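Local structure of glycoside hydrolase family 16 protein (Akkermansia muciniphila, 6T2N) at residues 167-172 against 266-271. The protein probably acts as an endo-acting O-glycanase of family 16, an endo-beta-galactosidase that cuts within mucin O-glycan chains to start their breakdown. Residues are numbered along the deposited sequence; the frame is centred on the assembly and turned at random.
Sequences LGKNKW and PFYLIL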
loop_
_atom_site.group_PDB
_atom_site.type_symbol
_atom_site.label_atom_id
_atom_site.label_comp_id
_atom_site.label_asym_id
_atom_site.label_seq_id
_atom_site.Cartn_x
_atom_site.Cartn_y
_atom_site.Cartn_z
ATOM N N LEU A 167 -1.246 3.898 5.107
ATOM C CA LEU A 167 -2.132 4.990 5.582
ATOM C C LEU A 167 -1.862 5.178 7.076
ATOM O O LEU A 167 -1.757 4.133 7.776
ATOM C CB LEU A 167 -3.600 4.587 5.408
ATOM C CG LEU A 167 -4.179 4.659 3.996
ATOM C CD1 LEU A 167 -5.489 3.861 3.884
ATOM C CD2 LEU A 167 -4.373 6.104 3.569
ATOM N N GLY A 168 -1.783 6.446 7.535
ATOM C CA GLY A 168 -1.460 6.868 8.929
ATOM C C GLY A 168 -2.764 6.845 9.797
ATOM O O GLY A 168 -3.895 7.247 9.344
ATOM N N LYS A 169 -2.620 6.203 10.978
ATOM C CA LYS A 169 -3.760 6.059 11.927
ATOM C C LYS A 169 -3.449 7.065 13.017
ATOM O O LYS A 169 -2.384 6.947 13.633
ATOM C CB LYS A 169 -3.992 4.628 12.447
ATOM C CG LYS A 169 -5.285 4.443 13.257
ATOM C CD LYS A 169 -5.328 3.168 14.082
ATOM C CE LYS A 169 -5.119 1.947 13.206
ATOM N NZ LYS A 169 -4.125 1.009 13.775
ATOM N N ASN A 170 -4.350 8.032 13.172
ATOM C CA ASN A 170 -4.193 9.277 13.968
ATOM C C ASN A 170 -5.537 10.015 13.918
ATOM O O ASN A 170 -6.464 9.533 13.304
ATOM C CB ASN A 170 -2.942 10.117 13.559
ATOM C CG ASN A 170 -3.015 10.526 11.985
ATOM O OD1 ASN A 170 -4.089 10.916 11.485
ATOM N ND2 ASN A 170 -1.938 10.396 11.242
ATOM N N LYS A 171 -5.670 11.155 14.570
ATOM C CA LYS A 171 -6.984 11.841 14.701
ATOM C C LYS A 171 -7.468 12.433 13.371
ATOM O O LYS A 171 -8.555 13.083 13.384
ATOM C CB LYS A 171 -6.871 12.978 15.707
ATOM C CG LYS A 171 -5.945 14.117 15.308
ATOM C CD LYS A 171 -6.168 15.293 16.212
ATOM C CE LYS A 171 -5.508 16.535 15.682
ATOM N NZ LYS A 171 -5.212 17.483 16.783
ATOM N N TRP A 172 -6.707 12.254 12.279
ATOM C CA TRP A 172 -7.025 12.876 10.966
ATOM C C TRP A 172 -7.671 11.838 10.073
ATOM O O TRP A 172 -7.364 10.672 10.288
ATOM C CB TRP A 172 -5.784 13.479 10.299
ATOM C CG TRP A 172 -5.334 14.673 11.062
ATOM C CD1 TRP A 172 -6.103 15.738 11.415
ATOM C CD2 TRP A 172 -4.045 14.867 11.659
ATOM N NE1 TRP A 172 -5.375 16.581 12.200
ATOM C CE2 TRP A 172 -4.104 16.087 12.351
ATOM C CE3 TRP A 172 -2.850 14.139 11.656
ATOM C CZ2 TRP A 172 -2.998 16.614 13.008
ATOM C CZ3 TRP A 172 -1.766 14.632 12.326
ATOM C CH2 TRP A 172 -1.850 15.855 13.000
ATOM N N PRO A 266 1.814 6.227 13.693
ATOM C CA PRO A 266 1.872 4.900 13.076
ATOM C C PRO A 266 1.026 4.811 11.797
ATOM O O PRO A 266 -0.021 5.499 11.614
ATOM C CB PRO A 266 1.389 3.980 14.194
ATOM C CG PRO A 266 0.489 4.848 15.030
ATOM C CD PRO A 266 1.088 6.235 14.972
ATOM N N PHE A 267 1.526 3.966 10.909
ATOM C CA PHE A 267 0.975 3.730 9.546
ATOM C C PHE A 267 0.650 2.238 9.357
ATOM O O PHE A 267 1.489 1.394 9.761
ATOM C CB PHE A 267 2.002 4.263 8.544
ATOM C CG PHE A 267 1.773 5.677 8.100
ATOM C CD1 PHE A 267 2.101 6.723 8.916
ATOM C CD2 PHE A 267 1.221 5.948 6.871
ATOM C CE1 PHE A 267 1.893 8.032 8.507
ATOM C CE2 PHE A 267 1.012 7.247 6.451
ATOM C CZ PHE A 267 1.348 8.294 7.278
ATOM N N TYR A 268 -0.498 1.888 8.765
ATOM C CA TYR A 268 -0.795 0.446 8.472
ATOM C C TYR A 268 -0.621 0.173 6.985
ATOM O O TYR A 268 -0.601 1.109 6.178
ATOM C CB TYR A 268 -2.135 -0.043 9.011
ATOM C CG TYR A 268 -3.295 0.680 8.416
ATOM C CD1 TYR A 268 -3.795 0.274 7.200
ATOM C CD2 TYR A 268 -3.852 1.797 9.035
ATOM C CE1 TYR A 268 -4.866 0.931 6.619
ATOM C CE2 TYR A 268 -4.904 2.495 8.453
ATOM C CZ TYR A 268 -5.411 2.053 7.236
ATOM O OH TYR A 268 -6.449 2.666 6.591
ATOM N N LEU A 269 -0.350 -1.096 6.685
ATOM C CA LEU A 269 0.136 -1.539 5.354
ATOM C C LEU A 269 -0.988 -2.203 4.563
ATOM O O LEU A 269 -1.810 -2.945 5.150
ATOM C CB LEU A 269 1.305 -2.504 5.494
ATOM C CG LEU A 269 1.789 -3.091 4.166
ATOM C CD1 LEU A 269 2.248 -2.014 3.194
ATOM C CD2 LEU A 269 2.908 -4.122 4.377
ATOM N N ILE A 270 -1.000 -1.914 3.263
ATOM C CA ILE A 270 -1.940 -2.500 2.273
ATOM C C ILE A 270 -1.167 -3.034 1.086
ATOM O O ILE A 270 -0.349 -2.244 0.529
ATOM C CB ILE A 270 -2.923 -1.462 1.768
ATOM C CG1 ILE A 270 -3.763 -0.910 2.903
ATOM C CG2 ILE A 270 -3.762 -2.107 0.706
ATOM C CD1 ILE A 270 -4.894 -0.041 2.400
ATOM N N LEU A 271 -1.502 -4.277 0.708
ATOM C CA LEU A 271 -1.056 -4.952 -0.540
ATOM C C LEU A 271 -2.309 -5.262 -1.357
ATOM O O LEU A 271 -3.199 -5.913 -0.827
ATOM C CB LEU A 271 -0.290 -6.207 -0.139
ATOM C CG LEU A 271 0.795 -6.005 0.920
ATOM C CD1 LEU A 271 1.459 -7.315 1.257
ATOM C CD2 LEU A 271 1.851 -5.057 0.436
#
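Tyr268 holds CG between its backbone N and carbonyl carbon (chi1 62°), which folds the ring back over the strand pair toward Leu167, whose own CG stands anti to the carbonyl carbon (chi1 -77°), beside the backbone N, with CD1 of this branch reaching the phenol end of Tyr268. The two side chains run side by side on the same sheet face: Leu167 CB packs off-centre against the ring, 3.6 Å from Tyr268 CZ, while Leu167 O sits over the same aromatic group near its rim. Tyr268 N donates to Leu167 O at 2.8 Å in this antiparallel hydrogen-bonded pair; the return bond from Leu167 N to Tyr268 O is less certain. The next pair along, Gly168 with Phe267, is non-hydrogen-bonded. The Phe267 ring lies flat across the glycine on the other sheet face, with Gly168 CA above its centre, a CH-pi contact. Strands 160-168 and 267-275 are neighbours in one of the two large sheets of the beta-jelly-roll fold of family 16 glycoside hydrolases. Past the end of strand 160-168, Lys169 N donates to Pro266 O at 2.8 Å, the bond nearly straight at 167°. Beyond Lys169 the chain turns away in an Asx turn at Asn170, placed by ND2 bonds to Thr265 OG1 and Asn177 O.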